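Local coordinates for protein SusD homolog (Bacteroides thetaiotaomicron VPI-5482, PDB 3IHV) that probably binds glycans at the bacterial outer membrane as a SusD-family partner of a nutrient-uptake system, at residues Y13-E18 with S99-S104; G26-N31 with D190-K195; P66-P71 with H468-L473; A35-Y40 with Y128-R133. One frame throughout, in Å; residues are numbered along the deposited sequence.

In the fold
From the N terminus, interaction 1 closes the first loop, joining the lead-in to helix 17-29 with the end of helix 75-101. The end of helix 17-29 then meets the 190-195 loop in interaction 2, whose larger loop encloses both segments of interaction 4, 35-40 with 128-133. The loop of interaction 1 crosses those of the other three. Interaction 3 reaches furthest along the sequence, bringing 66-71 to helix 469-475 and crossing interaction 4 as well as interaction 2. Interactions 2 and 4 touch, with a probable hydrogen bond from Y37 N to N31 O at 3.0 Å. Interactions 1, 2 and 4 bind the N-terminal helices together; interaction 3 ties them to the C-terminal part.

Interaction 1. Residues Y13-E18 with S99-S104; sequences YMNNAE and SNKIGS
At the outer end of the N-terminal helical region, K101, in the last part of helix 75-101, lies across the turn of Y13, M14 and N15 that leads into helix 17-29. Its CG sits 3.4 Å from M14 O, and further out CE comes 3.3 Å from Y13 O. A bend at chi2 (-72°) swings the rest of the chain along this row of oxygens, where the amine NZ finds its main partner in K11 O. A weak bond adds N15 OD1 at 3.4 Å from K101 NZ, the two side chains crossing at a slant; K101 is modelled in two conformations, and these contacts of NZ belong to the one described. M14 O has a partner of its own, the hydroxyl of Y105, while the selenomethionine side chain of M14 turns into the buried side, against F94, R97 and I98 of helix 75-101.

On the solvent side a water bridges the segments, donating to N15 O and to S104 OG, each 2.7 Å from the water oxygen. S104 OG in turn bonds to K101 O at 2.6 Å, in the carbonyl plane, and S104 N reaches the same oxygen at 3.0 Å. N16 N-caps helix 17-29 through E19 N, so the contact pairs one helix start with the last part of another, as expected in the antiparallel helix packing of TPR-like SusD proteins.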
# COMPACT_ATOMS: atom_id res chain seq x y z
N TYR A 13 32.98 -2.18 10.76
CA TYR A 13 31.92 -1.23 11.04
C TYR A 13 30.97 -1.85 12.09
O TYR A 13 31.21 -2.96 12.60
CB TYR A 13 31.20 -0.85 9.72
CG TYR A 13 30.49 0.50 9.78
CD1 TYR A 13 31.23 1.67 9.95
CD2 TYR A 13 29.10 0.61 9.68
CE1 TYR A 13 30.60 2.92 10.02
CE2 TYR A 13 28.46 1.84 9.74
CZ TYR A 13 29.22 3.00 9.91
OH TYR A 13 28.62 4.24 9.99
N MSE A 14 29.95 -1.09 12.47
CA MSE A 14 28.95 -1.51 13.46
C MSE A 14 29.57 -1.80 14.83
O MSE A 14 29.19 -2.74 15.52
CB MSE A 14 28.15 -2.70 12.94
CG MSE A 14 27.40 -2.38 11.62
SE MSE A 14 26.19 -3.76 10.99
CE MSE A 14 25.40 -3.94 12.76
N ASN A 15 30.52 -0.96 15.20
CA ASN A 15 31.22 -1.09 16.48
C ASN A 15 30.45 -0.53 17.68
O ASN A 15 30.88 -0.69 18.84
CB ASN A 15 32.60 -0.46 16.39
CG ASN A 15 33.55 -1.28 15.54
OD1 ASN A 15 33.57 -2.51 15.63
ND2 ASN A 15 34.33 -0.60 14.70
N ASN A 16 29.36 0.17 17.39
CA ASN A 16 28.48 0.69 18.43
C ASN A 16 27.09 0.85 17.83
O ASN A 16 26.89 0.61 16.65
CB ASN A 16 29.03 1.99 19.01
CG ASN A 16 29.31 3.03 17.95
OD1 ASN A 16 28.54 3.22 17.04
ND2 ASN A 16 30.45 3.70 18.07
N ALA A 17 26.12 1.25 18.65
CA ALA A 17 24.74 1.37 18.18
C ALA A 17 24.59 2.45 17.10
O ALA A 17 23.77 2.31 16.19
CB ALA A 17 23.81 1.62 19.33
N GLU A 18 25.35 3.53 17.21
CA GLU A 18 25.24 4.60 16.20
C GLU A 18 25.66 4.09 14.81
O GLU A 18 24.99 4.37 13.82
CB GLU A 18 26.07 5.82 16.61
CG GLU A 18 25.98 6.97 15.64
CD GLU A 18 26.92 8.12 16.00
OE1 GLU A 18 27.29 8.28 17.20
OE2 GLU A 18 27.29 8.87 15.07
N SER A 99 24.64 -9.63 15.27
CA SER A 99 24.72 -10.78 16.17
C SER A 99 26.14 -10.94 16.69
O SER A 99 26.36 -11.31 17.84
CB SER A 99 24.23 -12.09 15.50
OG SER A 99 25.19 -12.57 14.57
N ASN A 100 27.12 -10.64 15.85
CA ASN A 100 28.52 -10.73 16.21
C ASN A 100 29.11 -9.52 16.93
O ASN A 100 30.20 -9.63 17.47
CB ASN A 100 29.35 -10.99 14.94
CG ASN A 100 29.09 -12.36 14.36
OD1 ASN A 100 28.77 -13.30 15.10
ND2 ASN A 100 29.20 -12.49 13.04
N LYS A 101 28.39 -8.40 16.95
CA LYS A 101 28.88 -7.16 17.54
C LYS A 101 28.21 -6.76 18.85
O LYS A 101 28.84 -6.10 19.69
CB LYS A 101 28.70 -6.01 16.54
CG LYS A 101 29.49 -6.16 15.25
CD LYS A 101 31.00 -5.94 15.43
CE LYS A 101 31.70 -5.92 14.05
NZ LYS A 101 33.13 -5.48 14.11
N ILE A 102 26.95 -7.17 19.05
CA ILE A 102 26.16 -6.77 20.23
C ILE A 102 26.82 -7.06 21.57
O ILE A 102 26.69 -6.29 22.52
CB ILE A 102 24.72 -7.33 20.15
CG1 ILE A 102 23.83 -6.69 21.21
CG2 ILE A 102 24.74 -8.87 20.21
CD1 ILE A 102 22.37 -7.05 21.09
N GLY A 103 27.54 -8.17 21.64
CA GLY A 103 28.25 -8.56 22.86
C GLY A 103 29.23 -7.53 23.36
O GLY A 103 29.46 -7.44 24.58
N SER A 104 29.80 -6.76 22.42
CA SER A 104 30.78 -5.71 22.69
C SER A 104 30.17 -4.35 23.04
O SER A 104 30.89 -3.46 23.50
CB SER A 104 31.73 -5.53 21.49
OG SER A 104 31.09 -4.92 20.36
O HOH W 1 32.38 -2.88 19.25

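Interaction 2. Residues G26-N31 with D190-K195; sequences GVYRTN and DYRFSK. With EDO (1,2-ethanediol), chain N; EDO (1,2-ethanediol), chain M.
Y28 reaches out from the end of helix 17-29 to the loop of Y191, R192 and F193, and its hydroxyl takes the backbone N-H of F193. The bond is nearly straight, 2.9 Å from F193 N to Y28 OH with an angle of 161° at the hydrogen. With CG placed beside its own backbone N (chi1 -80°), the tyrosine points its ring straight at the loop. R192 comes over one face, its CG 4.3 Å from the ring centroid in a CH-pi contact, and the two side chains cross at about a right angle. A kink at chi3 (59°) then turns the guanidinium away from the ring, to a salt bridge with E119 of helix 107-135. E119 is also hydrogen-bonded to Y28 OH, so one carboxylate of the TPR-like helical core positions both residues. F193 offers its ring edge to the hydroxyl, with CD2 3.9 Å from Y28 OH, and packs on A122. Two 1,2-ethanediol molecules, probably from the crystallisation liquor, lie at the edge of the Y28 ring: O1 of one donates to Y191 O at 2.8 Å, and O2 of the other accepts from N31 ND2 at 3.1 Å.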
# COMPACT_ATOMS: atom_id res chain seq x y z
N GLY A 26 20.00 1.82 5.98
CA GLY A 26 20.18 1.31 4.62
C GLY A 26 19.18 0.22 4.24
O GLY A 26 18.83 0.05 3.05
N VAL A 27 18.71 -0.55 5.23
CA VAL A 27 17.67 -1.53 4.99
C VAL A 27 16.37 -0.78 4.66
O VAL A 27 15.67 -1.10 3.69
CB VAL A 27 17.46 -2.50 6.19
CG1 VAL A 27 16.45 -3.62 5.80
CG2 VAL A 27 18.81 -3.11 6.66
N TYR A 28 16.03 0.20 5.50
CA TYR A 28 14.88 1.03 5.22
C TYR A 28 14.92 1.72 3.86
O TYR A 28 13.88 1.85 3.22
CB TYR A 28 14.76 2.13 6.25
CG TYR A 28 14.13 1.71 7.57
CD1 TYR A 28 12.76 1.68 7.72
CD2 TYR A 28 14.92 1.40 8.67
CE1 TYR A 28 12.16 1.34 8.91
CE2 TYR A 28 14.35 1.03 9.87
CZ TYR A 28 12.96 1.04 10.01
OH TYR A 28 12.31 0.71 11.18
N ARG A 29 16.10 2.17 3.44
CA ARG A 29 16.21 2.93 2.19
C ARG A 29 15.70 2.10 1.02
O ARG A 29 15.27 2.65 0.03
CB ARG A 29 17.67 3.36 2.00
CG ARG A 29 18.00 4.24 0.85
CD ARG A 29 19.53 4.59 0.96
NE ARG A 29 19.84 5.12 2.29
CZ ARG A 29 20.79 4.68 3.15
NH1 ARG A 29 21.69 3.75 2.82
NH2 ARG A 29 20.87 5.25 4.34
N THR A 30 15.71 0.76 1.14
CA THR A 30 15.19 -0.09 0.06
C THR A 30 13.78 0.35 -0.34
O THR A 30 13.42 0.40 -1.55
CB THR A 30 15.18 -1.58 0.46
OG1 THR A 30 16.40 -1.91 1.13
CG2 THR A 30 15.04 -2.46 -0.77
N ASN A 31 12.98 0.72 0.66
CA ASN A 31 11.60 1.11 0.44
C ASN A 31 11.37 2.27 -0.50
O ASN A 31 10.28 2.33 -1.06
CB ASN A 31 10.89 1.41 1.78
CG ASN A 31 10.60 0.16 2.57
OD1 ASN A 31 10.39 -0.92 1.99
ND2 ASN A 31 10.55 0.29 3.87
N ASP A 190 10.42 8.42 13.93
CA ASP A 190 9.63 8.87 12.79
C ASP A 190 9.88 7.93 11.60
O ASP A 190 11.03 7.69 11.23
CB ASP A 190 10.04 10.28 12.30
CG ASP A 190 9.90 11.36 13.36
OD1 ASP A 190 9.98 11.07 14.56
OD2 ASP A 190 9.74 12.53 12.98
N TYR A 191 8.81 7.37 11.05
CA TYR A 191 8.83 6.51 9.86
C TYR A 191 9.63 5.24 10.04
O TYR A 191 10.07 4.63 9.06
CB TYR A 191 9.35 7.28 8.63
CG TYR A 191 8.64 8.60 8.36
CD1 TYR A 191 7.38 8.65 7.82
CD2 TYR A 191 9.28 9.82 8.64
CE1 TYR A 191 6.74 9.87 7.56
CE2 TYR A 191 8.65 11.02 8.40
CZ TYR A 191 7.38 11.04 7.87
OH TYR A 191 6.75 12.22 7.63
N ARG A 192 9.86 4.86 11.30
CA ARG A 192 10.51 3.62 11.63
C ARG A 192 9.51 2.72 12.36
O ARG A 192 8.50 3.18 12.95
CB ARG A 192 11.74 3.88 12.47
CG ARG A 192 12.84 4.50 11.62
CD ARG A 192 13.94 4.99 12.36
NE ARG A 192 14.59 3.97 13.15
CZ ARG A 192 15.59 4.24 13.97
NH1 ARG A 192 16.09 5.47 14.04
NH2 ARG A 192 16.11 3.27 14.72
N PHE A 193 9.76 1.43 12.28
CA PHE A 193 8.93 0.46 12.97
C PHE A 193 8.93 0.64 14.50
O PHE A 193 9.99 0.76 15.14
CB PHE A 193 9.39 -0.98 12.68
CG PHE A 193 8.70 -1.61 11.50
CD1 PHE A 193 7.43 -2.13 11.64
CD2 PHE A 193 9.32 -1.68 10.27
CE1 PHE A 193 6.76 -2.70 10.57
CE2 PHE A 193 8.64 -2.26 9.18
CZ PHE A 193 7.37 -2.78 9.34
N SER A 194 7.73 0.57 15.04
CA SER A 194 7.46 0.54 16.47
C SER A 194 6.42 -0.56 16.66
O SER A 194 5.91 -1.10 15.68
CB SER A 194 6.96 1.86 16.99
OG SER A 194 8.04 2.80 17.02
N LYS A 195 6.06 -0.84 17.90
CA LYS A 195 5.20 -1.98 18.21
C LYS A 195 3.85 -1.96 17.50
O LYS A 195 3.36 -3.01 17.06
CB LYS A 195 4.97 -2.14 19.72
CG LYS A 195 4.52 -3.56 20.05
CD LYS A 195 3.96 -3.74 21.45
CE LYS A 195 4.91 -3.42 22.55
NZ LYS A 195 6.10 -4.35 22.65
C1 EDO N . 8.74 1.61 7.59
O1 EDO N . 8.59 2.24 8.88
C2 EDO N . 8.42 2.59 6.45
O2 EDO N . 9.13 3.84 6.53
C1 EDO M . 11.63 5.68 4.24
O1 EDO M . 10.68 6.05 5.23
C2 EDO M . 12.04 4.22 4.39
O2 EDO M . 10.96 3.29 4.58

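Interaction 3. Residues P66-P71 with H468-L473; sequences PTNSFP and HRRQDL
N68 and R470 approach from opposite directions in the interior, the amide oxygen of the one entering the edge of the guanidinium of the other. Both terminal nitrogens turn to this single atom. R470 NH2 makes the stronger bond, 2.7 Å to N68 OD1 with an angle of 152° at the hydrogen, whereas R470 NH1 adds a weak one at 3.1 Å to the same N68 OD1. OD1 lies in the guanidinium plane, but the amide stands almost upright to that plane (83°), so NH2 meets the oxygen from somewhat outside the carbonyl plane. The arginine arrives fully stretched: CG points opposite to the backbone N (chi1 -176°) and the chain continues straight to NE, which lets the short helix 469-475 span a backbone gap of 10.7 Å between P66 CA and R470 CA. The contact thereby joins the loop before helix 75-101, in the N-terminal TPR-like region, to a helix of the C-terminal SusD-family part. Both polar groups are held further. N68 ND2 bonds to T508 OG1 and the hydroxyl of Y479, which fixes the amide's orientation, and R470 NH1 also reaches L47 O; these neutral oxygens probably share in stabilising the buried positive charge. Away from this tight centre the fit slackens. P66 O lies near the guanidinium plane yet 4.5 Å from R470 NH1, and F70 CE1 stays 5.3 Å from R470 NH2. Further along the loop, S69 is partly exposed and P71 lies at the solvent surface.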
# COMPACT_ATOMS: atom_id res chain seq x y z
N PRO A 66 -1.09 -2.59 -15.57
CA PRO A 66 -2.42 -2.37 -15.00
C PRO A 66 -3.58 -3.02 -15.74
O PRO A 66 -4.64 -3.18 -15.15
CB PRO A 66 -2.57 -0.86 -15.04
CG PRO A 66 -1.18 -0.35 -14.96
CD PRO A 66 -0.41 -1.30 -15.84
N THR A 67 -3.39 -3.38 -17.01
CA THR A 67 -4.44 -4.06 -17.77
C THR A 67 -4.27 -5.57 -17.78
O THR A 67 -5.03 -6.27 -18.45
CB THR A 67 -4.45 -3.58 -19.23
OG1 THR A 67 -3.14 -3.80 -19.82
CG2 THR A 67 -4.89 -2.04 -19.29
N ASN A 68 -3.27 -6.10 -17.06
CA ASN A 68 -3.04 -7.53 -17.01
C ASN A 68 -2.79 -8.18 -18.36
O ASN A 68 -3.25 -9.27 -18.63
CB ASN A 68 -4.19 -8.23 -16.28
CG ASN A 68 -4.24 -7.85 -14.82
OD1 ASN A 68 -3.20 -7.56 -14.22
ND2 ASN A 68 -5.45 -7.81 -14.24
N SER A 69 -1.98 -7.51 -19.17
CA SER A 69 -1.71 -7.97 -20.53
C SER A 69 -0.21 -8.14 -20.79
O SER A 69 0.23 -8.18 -21.94
CB SER A 69 -2.34 -7.00 -21.54
OG SER A 69 -1.84 -5.68 -21.42
N PHE A 70 0.53 -8.31 -19.70
CA PHE A 70 1.99 -8.40 -19.70
C PHE A 70 2.53 -9.84 -19.68
O PHE A 70 1.84 -10.76 -19.20
CB PHE A 70 2.60 -7.59 -18.54
CG PHE A 70 2.20 -8.06 -17.16
CD1 PHE A 70 1.00 -7.66 -16.59
CD2 PHE A 70 3.09 -8.87 -16.41
CE1 PHE A 70 0.64 -8.06 -15.32
CE2 PHE A 70 2.74 -9.25 -15.11
CZ PHE A 70 1.51 -8.87 -14.57
N PRO A 71 3.74 -10.03 -20.23
CA PRO A 71 4.39 -11.34 -20.30
C PRO A 71 5.29 -11.61 -19.09
O PRO A 71 5.54 -10.72 -18.29
CB PRO A 71 5.22 -11.22 -21.56
CG PRO A 71 5.66 -9.82 -21.54
CD PRO A 71 4.47 -9.04 -21.05
N HIS A 468 -4.34 -1.22 -1.59
CA HIS A 468 -4.84 -2.44 -0.97
C HIS A 468 -5.93 -3.17 -1.71
O HIS A 468 -6.17 -4.36 -1.47
CB HIS A 468 -5.39 -2.10 0.43
CG HIS A 468 -4.43 -1.31 1.24
ND1 HIS A 468 -3.17 -1.78 1.58
CD2 HIS A 468 -4.47 -0.02 1.64
CE1 HIS A 468 -2.50 -0.83 2.20
NE2 HIS A 468 -3.27 0.25 2.25
N ARG A 469 -6.63 -2.49 -2.60
CA ARG A 469 -7.82 -3.10 -3.16
C ARG A 469 -7.59 -4.40 -3.92
O ARG A 469 -8.30 -5.40 -3.72
CB ARG A 469 -8.59 -2.09 -4.01
CG ARG A 469 -9.95 -2.62 -4.45
CD ARG A 469 -10.84 -2.89 -3.26
NE ARG A 469 -12.24 -3.11 -3.59
CZ ARG A 469 -13.17 -3.27 -2.66
NH1 ARG A 469 -12.84 -3.26 -1.37
NH2 ARG A 469 -14.44 -3.47 -3.00
N ARG A 470 -6.63 -4.38 -4.83
CA ARG A 470 -6.36 -5.58 -5.62
C ARG A 470 -5.94 -6.75 -4.75
O ARG A 470 -6.45 -7.89 -4.89
CB ARG A 470 -5.32 -5.26 -6.67
CG ARG A 470 -5.03 -6.41 -7.62
CD ARG A 470 -4.38 -5.89 -8.88
NE ARG A 470 -3.85 -6.99 -9.68
CZ ARG A 470 -3.58 -6.95 -10.97
NH1 ARG A 470 -3.74 -5.85 -11.67
NH2 ARG A 470 -3.08 -8.04 -11.55
N GLN A 471 -5.01 -6.52 -3.80
CA GLN A 471 -4.63 -7.66 -2.94
C GLN A 471 -5.76 -8.14 -2.03
O GLN A 471 -5.81 -9.32 -1.71
CB GLN A 471 -3.37 -7.35 -2.14
CG GLN A 471 -2.15 -7.13 -2.99
CD GLN A 471 -1.76 -8.35 -3.79
OE1 GLN A 471 -1.51 -8.25 -5.00
NE2 GLN A 471 -1.80 -9.51 -3.15
N ASP A 472 -6.66 -7.22 -1.65
CA ASP A 472 -7.84 -7.58 -0.87
C ASP A 472 -8.74 -8.47 -1.72
O ASP A 472 -9.11 -9.53 -1.29
CB ASP A 472 -8.60 -6.33 -0.40
CG ASP A 472 -7.98 -5.65 0.85
OD1 ASP A 472 -7.23 -6.31 1.59
OD2 ASP A 472 -8.26 -4.45 1.08
N LEU A 473 -9.06 -8.02 -2.95
CA LEU A 473 -9.90 -8.83 -3.85
C LEU A 473 -9.31 -10.23 -4.04
O LEU A 473 -10.02 -11.25 -4.00
CB LEU A 473 -10.09 -8.12 -5.20
CG LEU A 473 -10.90 -6.81 -5.20
CD1 LEU A 473 -10.90 -6.14 -6.60
CD2 LEU A 473 -12.34 -7.02 -4.70

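Interaction 4. Residues A35-Y40 with Y128-R133; sequences AMYGYY and YFELVR
Y37 and E130 sit on backbones that stay well apart, Y37 CA and E130 CA being 11.3 Å from each other. Segment 35-40 is irregular, a weakly bonded helical turn, widened to pi type at 35-38; Y39 then stands at the N-cap of the next helix. Segment 128-133 is by contrast regular helix, with R133 N bonded to F129 O at 3.0 Å. The gap is bridged by two side chains approaching from opposite directions. Y37 OH donates to E130 OE2 at 2.7 Å, and OE2 receives it on its anti lone pair, the one facing away from the other carboxylate oxygen. The carboxylate oxygen lies near the plane of the tyrosine ring, at its edge, and ring and carboxylate are turned 33° against each other. E130 CG, set beside the backbone N by chi1 (-67°), passes 3.4 Å from Y37 OH, and the bend at chi2 (-78°) turns the carboxylate back to the hydroxyl. The other oxygen is held by R133 one helical turn on: NE at 2.9 Å and NH2 at 3.1 Å both grip E130 OE1 side-on, from above the carboxylate plane. R134 NE forms a further salt bridge to OE1, so the buried carboxylate is probably kept ionised. Within the helix R133 CD lies 3.7 Å above the plane of the F129 ring, near its rim. Around this pair, the Y37 ring meets F394 of strand 392-396, while helix 107-135 presents Y128 and L131 to helix 75-101, V132 to helix 159-176, and F129 to helices 159-176 and 195-210.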
# COMPACT_ATOMS: atom_id res chain seq x y z
N ALA A 35 11.14 0.70 -7.82
CA ALA A 35 10.61 -0.65 -7.89
C ALA A 35 9.95 -1.14 -6.61
O ALA A 35 9.37 -2.23 -6.56
CB ALA A 35 11.74 -1.63 -8.31
N MSE A 36 10.09 -0.37 -5.54
CA MSE A 36 9.44 -0.60 -4.25
C MSE A 36 8.33 0.47 -4.12
O MSE A 36 7.50 0.56 -5.02
CB MSE A 36 10.48 -0.54 -3.12
CG MSE A 36 11.55 -1.60 -3.24
SE MSE A 36 10.93 -3.37 -2.74
CE MSE A 36 10.70 -3.09 -0.81
N TYR A 37 8.32 1.30 -3.07
CA TYR A 37 7.16 2.18 -2.86
C TYR A 37 7.21 3.51 -3.60
O TYR A 37 6.25 4.28 -3.52
CB TYR A 37 6.88 2.32 -1.34
CG TYR A 37 6.62 0.96 -0.72
CD1 TYR A 37 5.40 0.37 -0.85
CD2 TYR A 37 7.65 0.24 -0.10
CE1 TYR A 37 5.16 -0.92 -0.37
CE2 TYR A 37 7.41 -1.04 0.41
CZ TYR A 37 6.19 -1.61 0.26
OH TYR A 37 5.98 -2.89 0.73
N GLY A 38 8.31 3.81 -4.30
CA GLY A 38 8.34 5.02 -5.08
C GLY A 38 7.33 4.98 -6.23
O GLY A 38 6.84 6.03 -6.66
N TYR A 39 6.99 3.76 -6.69
CA TYR A 39 6.11 3.59 -7.86
C TYR A 39 5.50 2.22 -8.02
O TYR A 39 4.27 2.10 -8.05
CB TYR A 39 6.91 4.00 -9.11
CG TYR A 39 6.23 3.89 -10.45
CD1 TYR A 39 4.88 4.15 -10.60
CD2 TYR A 39 6.98 3.70 -11.59
CE1 TYR A 39 4.26 4.08 -11.87
CE2 TYR A 39 6.37 3.63 -12.86
CZ TYR A 39 5.02 3.79 -12.96
OH TYR A 39 4.45 3.73 -14.20
N TYR A 40 6.28 1.15 -8.10
CA TYR A 40 5.65 -0.12 -8.44
C TYR A 40 4.75 -0.72 -7.36
O TYR A 40 3.60 -1.10 -7.62
CB TYR A 40 6.65 -1.19 -8.92
CG TYR A 40 7.58 -0.80 -10.07
CD1 TYR A 40 7.36 0.30 -10.87
CD2 TYR A 40 8.62 -1.65 -10.42
CE1 TYR A 40 8.24 0.59 -11.93
CE2 TYR A 40 9.49 -1.36 -11.41
CZ TYR A 40 9.30 -0.24 -12.18
OH TYR A 40 10.17 0.06 -13.19
N TYR A 128 9.18 -10.14 2.74
CA TYR A 128 8.66 -11.48 2.46
C TYR A 128 7.16 -11.51 2.28
O TYR A 128 6.65 -12.32 1.51
CB TYR A 128 9.07 -12.54 3.47
CG TYR A 128 10.44 -13.10 3.21
CD1 TYR A 128 10.67 -13.96 2.17
CD2 TYR A 128 11.51 -12.75 4.02
CE1 TYR A 128 11.93 -14.47 1.92
CE2 TYR A 128 12.77 -13.26 3.78
CZ TYR A 128 12.96 -14.12 2.74
OH TYR A 128 14.22 -14.60 2.53
N PHE A 129 6.44 -10.63 2.99
CA PHE A 129 4.99 -10.57 2.83
C PHE A 129 4.66 -10.15 1.42
O PHE A 129 3.78 -10.74 0.80
CB PHE A 129 4.38 -9.58 3.85
CG PHE A 129 2.86 -9.47 3.77
CD1 PHE A 129 2.07 -10.60 3.67
CD2 PHE A 129 2.24 -8.27 3.88
CE1 PHE A 129 0.70 -10.53 3.61
CE2 PHE A 129 0.84 -8.19 3.84
CZ PHE A 129 0.09 -9.34 3.73
N GLU A 130 5.30 -9.08 0.93
CA GLU A 130 5.09 -8.65 -0.45
C GLU A 130 5.41 -9.78 -1.42
O GLU A 130 4.65 -10.01 -2.37
CB GLU A 130 5.89 -7.40 -0.83
CG GLU A 130 5.47 -6.13 -0.10
CD GLU A 130 4.19 -5.48 -0.65
OE1 GLU A 130 3.33 -6.18 -1.21
OE2 GLU A 130 4.03 -4.23 -0.50
N LEU A 131 6.53 -10.45 -1.21
CA LEU A 131 6.93 -11.54 -2.11
C LEU A 131 5.89 -12.64 -2.11
O LEU A 131 5.42 -13.09 -3.16
CB LEU A 131 8.28 -12.17 -1.74
CG LEU A 131 9.55 -11.43 -2.14
CD1 LEU A 131 10.79 -12.06 -1.48
CD2 LEU A 131 9.67 -11.43 -3.69
N VAL A 132 5.51 -13.10 -0.93
CA VAL A 132 4.61 -14.21 -0.90
C VAL A 132 3.19 -13.88 -1.43
O VAL A 132 2.59 -14.70 -2.13
CB VAL A 132 4.53 -14.88 0.51
CG1 VAL A 132 3.66 -14.04 1.51
CG2 VAL A 132 4.00 -16.30 0.39
N ARG A 133 2.67 -12.69 -1.12
CA ARG A 133 1.32 -12.39 -1.55
C ARG A 133 1.29 -12.08 -3.05
O ARG A 133 0.28 -12.36 -3.71
CB ARG A 133 0.65 -11.27 -0.72
CG ARG A 133 1.15 -9.86 -0.99
CD ARG A 133 0.58 -8.94 0.06
NE ARG A 133 0.96 -7.56 -0.15
CZ ARG A 133 0.23 -6.53 0.23
NH1 ARG A 133 -0.95 -6.70 0.77
NH2 ARG A 133 0.67 -5.31 0.01